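Local coordinates for protein aggretin alpha chain (PDB 3BX4) that triggers platelet activation and aggregation as a snake-venom C-type-lectin-like toxin by binding the platelet receptor CLEC-2, at residues N21-D27 against C123-F129; K79-C83 against Y95-I99; H102-G107 against V119-C123. All blocks are in the same frame, centred on the assembly; numbering follows the deposited sequence.

Contact 1: N21-D27 against C123-F129; sequences NEQKTWD and CEQMHAF
The backbones of Lys24 and His127 form an antiparallel hydrogen-bonded pair, the one beta bridge between these segments, while their side chains diverge. Lys24 N gives its hydrogen to His127 O at 3.0 Å, and His127 N returns one to Lys24 O at 2.9 Å. Two residues on, Trp26 N at the start of the helix donates to Cys123 O over 3.0 Å, almost straight (170°). The lysine chain passes Phe129 at a slant, Lys24 CD coming to 3.6 Å from Phe129 CE1; the same CE1 lies 3.3 Å from Glu22 O. Met126 CE lies against Gln23 O at 3.3 Å. Thr25 CG2 rests 3.2 Å from Glu124 O, while its OG1 sits between the backbone N and the carbonyl carbon (chi1 59°), a rotation that lets OG1 cap Glu28 N, with Thr25 at the N-cap position of helix 26-34. One water joins Thr25 OG1 to Glu124 OE1. His127 NE2 donates in its ring plane to a lone pair of Gln125 OE1 at 2.9 Å, and ND1 is bonded to Glu67; both ring nitrogens are thus held and the imidazole cannot easily turn. Glu67 also binds Gln23 NE2 and Ala128 N. The contact ties strand 23-24 and the start of helix 26-34 to strand 127-133 and its approach, with Phe129 packed on Ala29 and Phe32 and Trp26 reaching Trp71 and Ile72 of strand 69-76.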
# COMPACT_ATOMS: atom_id res chain seq x y z
N ASN C 21 -6.87 -1.84 -22.12
CA ASN C 21 -6.64 -0.41 -22.22
C ASN C 21 -7.43 0.39 -21.19
O ASN C 21 -7.08 1.58 -21.03
CB ASN C 21 -6.95 0.07 -23.62
CG ASN C 21 -8.24 -0.49 -24.10
OD1 ASN C 21 -8.25 -1.47 -24.86
ND2 ASN C 21 -9.35 0.11 -23.68
N GLU C 22 -8.40 -0.22 -20.50
CA GLU C 22 -9.00 0.38 -19.26
C GLU C 22 -7.86 0.98 -18.43
O GLU C 22 -6.90 0.29 -18.06
CB GLU C 22 -9.69 -0.64 -18.32
CG GLU C 22 -11.11 -1.10 -18.60
CD GLU C 22 -11.14 -2.52 -19.20
OE1 GLU C 22 -10.08 -2.97 -19.70
OE2 GLU C 22 -12.20 -3.18 -19.16
N GLN C 23 -7.96 2.25 -18.06
CA GLN C 23 -6.90 2.84 -17.22
C GLN C 23 -7.19 2.73 -15.73
O GLN C 23 -8.22 3.22 -15.21
CB GLN C 23 -6.66 4.30 -17.68
CG GLN C 23 -5.89 4.39 -19.06
CD GLN C 23 -5.44 5.81 -19.39
OE1 GLN C 23 -6.25 6.75 -19.28
NE2 GLN C 23 -4.15 5.99 -19.79
N LYS C 24 -6.30 2.03 -15.00
CA LYS C 24 -6.50 1.71 -13.59
C LYS C 24 -5.21 1.94 -12.82
O LYS C 24 -4.11 1.88 -13.40
CB LYS C 24 -6.91 0.22 -13.44
CG LYS C 24 -8.31 -0.07 -13.89
CD LYS C 24 -8.68 -1.56 -13.77
CE LYS C 24 -10.15 -1.71 -14.29
NZ LYS C 24 -11.13 -1.33 -13.17
N THR C 25 -5.35 2.22 -11.52
CA THR C 25 -4.17 2.35 -10.61
C THR C 25 -3.57 0.94 -10.59
O THR C 25 -4.22 0.01 -10.99
CB THR C 25 -4.56 2.73 -9.14
OG1 THR C 25 -5.43 1.73 -8.59
CG2 THR C 25 -5.34 4.10 -9.17
N TRP C 26 -2.38 0.85 -10.05
CA TRP C 26 -1.72 -0.49 -9.94
C TRP C 26 -2.64 -1.43 -9.14
O TRP C 26 -2.92 -2.56 -9.64
CB TRP C 26 -0.36 -0.33 -9.34
CG TRP C 26 0.50 -1.60 -9.42
CD1 TRP C 26 1.39 -1.95 -10.43
CD2 TRP C 26 0.43 -2.72 -8.52
NE1 TRP C 26 1.94 -3.24 -10.14
CE2 TRP C 26 1.34 -3.71 -9.01
CE3 TRP C 26 -0.28 -2.96 -7.35
CZ2 TRP C 26 1.52 -4.94 -8.33
CZ3 TRP C 26 -0.12 -4.16 -6.69
CH2 TRP C 26 0.80 -5.13 -7.19
N ASP C 27 -3.08 -1.00 -7.97
CA ASP C 27 -3.95 -1.85 -7.10
C ASP C 27 -5.24 -2.23 -7.78
O ASP C 27 -5.67 -3.39 -7.74
CB ASP C 27 -4.25 -1.12 -5.77
CG ASP C 27 -3.11 -1.19 -4.74
OD1 ASP C 27 -2.16 -2.05 -4.74
OD2 ASP C 27 -3.25 -0.39 -3.77
N CYS C 123 2.21 4.48 -8.19
CA CYS C 123 1.13 3.48 -8.05
C CYS C 123 -0.30 3.94 -8.22
O CYS C 123 -1.13 3.23 -8.72
CB CYS C 123 1.21 2.86 -6.66
SG CYS C 123 2.76 1.92 -6.37
N GLU C 124 -0.56 5.18 -7.81
CA GLU C 124 -1.93 5.72 -7.81
C GLU C 124 -2.31 6.32 -9.13
O GLU C 124 -3.48 6.76 -9.25
CB GLU C 124 -2.09 6.75 -6.67
CG GLU C 124 -2.02 6.07 -5.28
CD GLU C 124 -3.01 4.85 -5.06
OE1 GLU C 124 -4.17 4.85 -5.52
OE2 GLU C 124 -2.62 3.86 -4.36
N GLN C 125 -1.40 6.31 -10.11
CA GLN C 125 -1.76 6.77 -11.47
C GLN C 125 -2.46 5.69 -12.28
O GLN C 125 -2.16 4.47 -12.22
CB GLN C 125 -0.55 7.27 -12.25
CG GLN C 125 0.04 8.56 -11.71
CD GLN C 125 0.95 9.16 -12.73
OE1 GLN C 125 0.98 8.74 -13.90
NE2 GLN C 125 1.75 10.12 -12.29
N MET C 126 -3.42 6.09 -13.05
CA MET C 126 -4.23 5.21 -13.89
C MET C 126 -3.56 4.99 -15.24
O MET C 126 -3.28 5.92 -16.02
CB MET C 126 -5.69 5.82 -14.07
CG MET C 126 -6.51 5.85 -12.78
SD MET C 126 -7.80 7.18 -12.99
CE MET C 126 -8.87 6.22 -13.96
N HIS C 127 -3.30 3.73 -15.53
CA HIS C 127 -2.70 3.32 -16.79
C HIS C 127 -3.27 1.99 -17.25
O HIS C 127 -3.85 1.27 -16.48
CB HIS C 127 -1.15 3.24 -16.69
CG HIS C 127 -0.50 4.57 -16.41
ND1 HIS C 127 -0.35 5.54 -17.38
CD2 HIS C 127 -0.14 5.15 -15.24
CE1 HIS C 127 0.13 6.64 -16.83
NE2 HIS C 127 0.32 6.41 -15.54
N ALA C 128 -3.02 1.68 -18.52
CA ALA C 128 -3.31 0.38 -19.11
C ALA C 128 -2.42 -0.67 -18.35
O ALA C 128 -1.51 -0.30 -17.60
CB ALA C 128 -2.89 0.41 -20.58
N PHE C 129 -2.75 -1.94 -18.57
CA PHE C 129 -2.02 -2.99 -17.78
C PHE C 129 -2.08 -4.32 -18.51
O PHE C 129 -2.85 -4.57 -19.39
CB PHE C 129 -2.65 -3.08 -16.39
CG PHE C 129 -4.10 -3.35 -16.37
CD1 PHE C 129 -5.05 -2.30 -16.43
CD2 PHE C 129 -4.60 -4.64 -16.33
CE1 PHE C 129 -6.41 -2.57 -16.42
CE2 PHE C 129 -5.96 -4.91 -16.33
CZ PHE C 129 -6.91 -3.84 -16.40
O HOH W 1 -6.19 2.38 -6.11
O HOH W 2 -2.26 1.48 -6.69

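Contact 2: K79-C83 against Y95-I99; sequences KEQQC and YENLI
Gln82 reaches Glu96 through its amide: NE2 donates to Glu96 OE1 over a long 3.3 Å, with an N-H...O angle of 159°. The carboxylate oxygen is met on its anti side, somewhat out of plane, and the amide and carboxylate planes are turned 59° from one another. Gln82 gets there folded up: CG lies between the backbone N and the carbonyl carbon (chi1 66°), and the chain bends at chi2, presenting the amide to Glu96. NE2 is held more strongly by Ser84 O just along the chain. Glu96, by contrast, stretches straight out beyond CG and carries its carboxylate across to the other loop. Beside the amide-carboxylate pair, Leu98 extends CD1 to 3.7 Å from Gln81 CB and 3.9 Å from Gln82 CG, a small apolar patch. Glu80 bends at chi2 and brings OE1 to 4.1 Å from Glu96 OE1, the two side chains crossing at roughly a right angle. A water between them donates to Glu80 OE1 and to Glu96 OE2, both at 2.9 Å, and accepts from Gln81 N at 2.8 Å. The like charges are probably eased by Arg34 of the second subunit, which forms a salt bridge with Glu80 and a weak, long pair with Glu96. Next to Gln82, Cys83 forms the interchain disulfide with the beta chain. A long loop reaching into a partner chain and tied to it by a disulfide is consistent with the loop-swapped heterodimer known for snaclecs.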
# COMPACT_ATOMS: atom_id res chain seq x y z
N LYS C 79 8.21 -1.37 3.39
CA LYS C 79 7.20 -0.41 3.83
C LYS C 79 7.62 1.07 3.76
O LYS C 79 6.74 1.96 3.73
CB LYS C 79 6.75 -0.73 5.25
CG LYS C 79 7.83 -0.54 6.32
N GLU C 80 8.92 1.34 3.71
CA GLU C 80 9.41 2.73 3.66
C GLU C 80 9.00 3.40 2.34
O GLU C 80 8.83 2.72 1.32
CB GLU C 80 10.92 2.80 3.82
CG GLU C 80 11.40 2.29 5.22
CD GLU C 80 10.71 2.99 6.41
OE1 GLU C 80 10.68 4.24 6.46
OE2 GLU C 80 10.22 2.27 7.33
N GLN C 81 8.84 4.72 2.40
CA GLN C 81 8.48 5.46 1.21
C GLN C 81 9.65 5.83 0.29
O GLN C 81 9.47 6.30 -0.87
CB GLN C 81 7.63 6.68 1.64
CG GLN C 81 6.25 6.24 2.23
CD GLN C 81 5.33 5.55 1.19
OE1 GLN C 81 4.75 4.49 1.44
NE2 GLN C 81 5.24 6.14 -0.00
N GLN C 82 10.87 5.63 0.77
CA GLN C 82 12.07 5.76 -0.02
C GLN C 82 13.00 4.69 0.62
O GLN C 82 12.92 4.45 1.86
CB GLN C 82 12.61 7.23 -0.04
CG GLN C 82 13.13 7.77 1.30
CD GLN C 82 14.50 7.19 1.58
OE1 GLN C 82 15.20 6.78 0.65
NE2 GLN C 82 14.90 7.14 2.87
N CYS C 83 13.79 4.01 -0.18
CA CYS C 83 14.40 2.75 0.32
C CYS C 83 15.85 2.84 0.72
O CYS C 83 16.47 1.81 0.93
CB CYS C 83 14.23 1.60 -0.67
SG CYS C 83 12.49 1.45 -1.24
N TYR C 95 14.00 11.03 10.83
CA TYR C 95 13.31 12.14 10.18
C TYR C 95 13.29 11.96 8.68
O TYR C 95 14.31 11.60 8.07
CB TYR C 95 13.95 13.49 10.56
CG TYR C 95 13.48 14.67 9.76
CD1 TYR C 95 12.33 15.39 10.12
CD2 TYR C 95 14.22 15.11 8.68
CE1 TYR C 95 11.90 16.51 9.35
CE2 TYR C 95 13.84 16.23 7.94
CZ TYR C 95 12.66 16.92 8.26
OH TYR C 95 12.25 18.03 7.49
N GLU C 96 12.12 12.25 8.06
CA GLU C 96 11.98 12.25 6.60
C GLU C 96 10.98 13.32 6.30
O GLU C 96 10.04 13.49 7.05
CB GLU C 96 11.40 10.93 6.05
CG GLU C 96 12.24 9.67 6.23
CD GLU C 96 11.64 8.46 5.53
OE1 GLU C 96 12.44 7.67 4.98
OE2 GLU C 96 10.38 8.27 5.55
N ASN C 97 11.13 13.99 5.19
CA ASN C 97 10.13 14.97 4.83
C ASN C 97 9.59 14.70 3.45
O ASN C 97 9.90 15.42 2.51
CB ASN C 97 10.59 16.41 5.03
CG ASN C 97 9.43 17.42 4.85
OD1 ASN C 97 9.65 18.64 4.79
ND2 ASN C 97 8.26 16.93 4.65
N LEU C 98 8.75 13.66 3.37
CA LEU C 98 8.22 13.18 2.10
C LEU C 98 6.78 13.66 1.80
O LEU C 98 6.06 13.05 1.01
CB LEU C 98 8.31 11.64 2.02
CG LEU C 98 9.79 11.12 2.02
CD1 LEU C 98 9.82 9.61 2.26
CD2 LEU C 98 10.47 11.41 0.69
N ILE C 99 6.36 14.73 2.49
CA ILE C 99 4.93 15.01 2.57
C ILE C 99 4.35 15.45 1.22
O ILE C 99 3.16 15.26 0.96
CB ILE C 99 4.60 16.03 3.67
CG1 ILE C 99 5.35 17.33 3.44
CG2 ILE C 99 4.91 15.45 5.06
CD1 ILE C 99 4.91 18.43 4.39
O HOH W 3 8.92 5.89 4.90

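Contact 3: H102-G107 against V119-C123; sequences HTKKCG and VNYYC. With SO4 (sulfate ion), chain J.
Cys106 SG and Cys123 SG are joined covalently at 2.1 Å (chi3 105°), pinning the start of strand 106-110 to the chain just past strand 118-121. Three hydrogen bonds run alongside. Tyr121 N donates to Cys106 O at 2.8 Å within an antiparallel hydrogen-bonded pair; beyond it Gly107 and Asn120 form a non-hydrogen-bonded pair with CA atoms 4.5 Å apart. At the other end Cys123 N reaches Thr103 O across a longer, more bent 3.3 Å. The third uses a side chain: Asn120 ND2 meets Lys104 O at 2.8 Å, lying in the carbonyl plane with that oxygen close to the plane of its own amide. A chi1 of 65°, with CG lodged between backbone N and carbonyl carbon, turns the Asn120 amide onto the loop.

Lys104 supplies a CH-pi contact: its CG lies over one face of the Tyr122 ring, 3.7 Å from the centroid. The lysine side chain bends at chi3, and NZ is linked through one water to Asn120 OD1, while an acidic side chain of another protein chain pairs with it in a salt bridge. His102 O sits at the edge of the same tyrosine ring.

Around the anion, Lys105 NZ binds sulfate O3 at 2.6 Å and Thr103 OG1 binds O1 at 2.9 Å; Arg75 is a third donor. The sulfate probably comes from the crystallisation liquor. Strands 106-110 and 118-121 make a beta hairpin closed by a disulfide, as in C-type lectin domains, and followed by the last strand, 127-133.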
# COMPACT_ATOMS: atom_id res chain seq x y z
N HIS C 102 4.59 11.31 -3.81
CA HIS C 102 3.67 10.17 -3.90
C HIS C 102 4.39 8.90 -4.12
O HIS C 102 5.51 8.95 -4.59
CB HIS C 102 2.61 10.37 -4.97
CG HIS C 102 1.81 11.57 -4.69
ND1 HIS C 102 1.04 11.70 -3.56
CD2 HIS C 102 1.73 12.75 -5.34
CE1 HIS C 102 0.49 12.90 -3.53
NE2 HIS C 102 0.88 13.55 -4.61
N THR C 103 3.76 7.79 -3.71
CA THR C 103 4.46 6.50 -3.79
C THR C 103 4.94 6.20 -5.24
O THR C 103 4.08 6.25 -6.15
CB THR C 103 3.66 5.32 -3.14
OG1 THR C 103 4.42 4.12 -3.30
CG2 THR C 103 2.25 5.11 -3.76
N LYS C 104 6.24 5.91 -5.44
CA LYS C 104 6.80 5.26 -6.69
C LYS C 104 7.25 3.74 -6.61
O LYS C 104 8.26 3.34 -7.14
CB LYS C 104 7.98 6.08 -7.22
CG LYS C 104 7.77 6.77 -8.58
CD LYS C 104 8.90 7.63 -8.94
CE LYS C 104 9.31 7.33 -10.33
NZ LYS C 104 10.42 8.27 -10.86
N LYS C 105 6.42 2.90 -6.02
CA LYS C 105 6.85 1.55 -5.62
C LYS C 105 6.13 0.51 -6.45
O LYS C 105 5.97 -0.64 -6.05
CB LYS C 105 6.49 1.43 -4.14
CG LYS C 105 7.48 2.27 -3.34
CD LYS C 105 7.10 2.44 -1.86
CE LYS C 105 7.20 1.14 -1.10
NZ LYS C 105 6.62 1.28 0.27
N CYS C 106 5.66 0.91 -7.63
CA CYS C 106 5.03 0.01 -8.61
C CYS C 106 5.80 -0.05 -9.93
O CYS C 106 6.31 0.98 -10.39
CB CYS C 106 3.55 0.41 -8.91
SG CYS C 106 2.51 0.19 -7.48
N GLY C 107 5.87 -1.23 -10.56
CA GLY C 107 6.58 -1.36 -11.81
C GLY C 107 5.71 -1.30 -13.10
O GLY C 107 4.59 -1.79 -13.14
N VAL C 119 10.46 0.03 -15.43
CA VAL C 119 10.69 1.29 -14.73
C VAL C 119 9.75 1.30 -13.50
O VAL C 119 8.76 0.60 -13.52
CB VAL C 119 10.39 2.52 -15.65
CG1 VAL C 119 11.29 2.48 -16.91
CG2 VAL C 119 8.95 2.60 -16.08
N ASN C 120 10.07 2.07 -12.45
CA ASN C 120 9.15 2.25 -11.35
C ASN C 120 8.36 3.52 -11.58
O ASN C 120 8.86 4.50 -12.17
CB ASN C 120 9.82 2.17 -9.95
CG ASN C 120 10.81 3.30 -9.68
OD1 ASN C 120 11.73 3.55 -10.47
ND2 ASN C 120 10.62 3.97 -8.55
N TYR C 121 7.11 3.50 -11.15
CA TYR C 121 6.29 4.74 -11.38
C TYR C 121 5.28 4.86 -10.27
O TYR C 121 5.18 4.06 -9.36
CB TYR C 121 5.63 4.71 -12.77
CG TYR C 121 5.43 6.10 -13.37
CD1 TYR C 121 4.16 6.54 -13.78
CD2 TYR C 121 6.52 7.00 -13.50
CE1 TYR C 121 3.98 7.88 -14.30
CE2 TYR C 121 6.33 8.36 -14.04
CZ TYR C 121 5.07 8.71 -14.46
OH TYR C 121 4.88 10.01 -14.94
N TYR C 122 4.41 5.86 -10.36
CA TYR C 122 3.56 6.22 -9.28
C TYR C 122 2.31 5.32 -9.22
O TYR C 122 1.45 5.37 -10.08
CB TYR C 122 3.11 7.68 -9.59
CG TYR C 122 4.30 8.61 -9.52
CD1 TYR C 122 4.93 9.07 -10.69
CD2 TYR C 122 4.83 8.97 -8.28
CE1 TYR C 122 6.06 9.95 -10.62
CE2 TYR C 122 5.89 9.81 -8.20
CZ TYR C 122 6.50 10.31 -9.36
OH TYR C 122 7.60 11.10 -9.19
N CYS C 123 2.21 4.48 -8.19
CA CYS C 123 1.13 3.48 -8.05
C CYS C 123 -0.30 3.94 -8.22
O CYS C 123 -1.13 3.23 -8.72
CB CYS C 123 1.21 2.86 -6.66
SG CYS C 123 2.76 1.92 -6.37
S SO4 J . 3.10 1.89 -0.66
O1 SO4 J . 3.69 1.69 -1.99
O2 SO4 J . 2.82 3.34 -0.53
O3 SO4 J . 3.99 1.46 0.41
O4 SO4 J . 1.89 1.09 -0.55
O HOH W 4 10.75 5.87 -13.35
O HOH W 5 12.54 6.26 -10.89

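Contacts 1 and 3 form one continuous piece of the lectin domain: their centres are about 11 Å apart, they share Cys123, and Trp26 CG lies 3.3 Å from Cys106 SG, so the indole packs against the disulfide. Contact 2 stands out on the long loop, its centre about 23 Å from that of contact 1 and about 14 Å from that of contact 3; it does not touch contact 1, the nearest atoms being about 8 Å apart. Lys105 of contact 3 reaches back to contact 2, its NZ lying 2.8 Å from Glu80 O, a probable hydrogen bond, and Gln81 NE2 approaches Thr103 CB at 3.6 Å. The sulfate held by Thr103 and Lys105 therefore lies where the long loop meets the body of the domain.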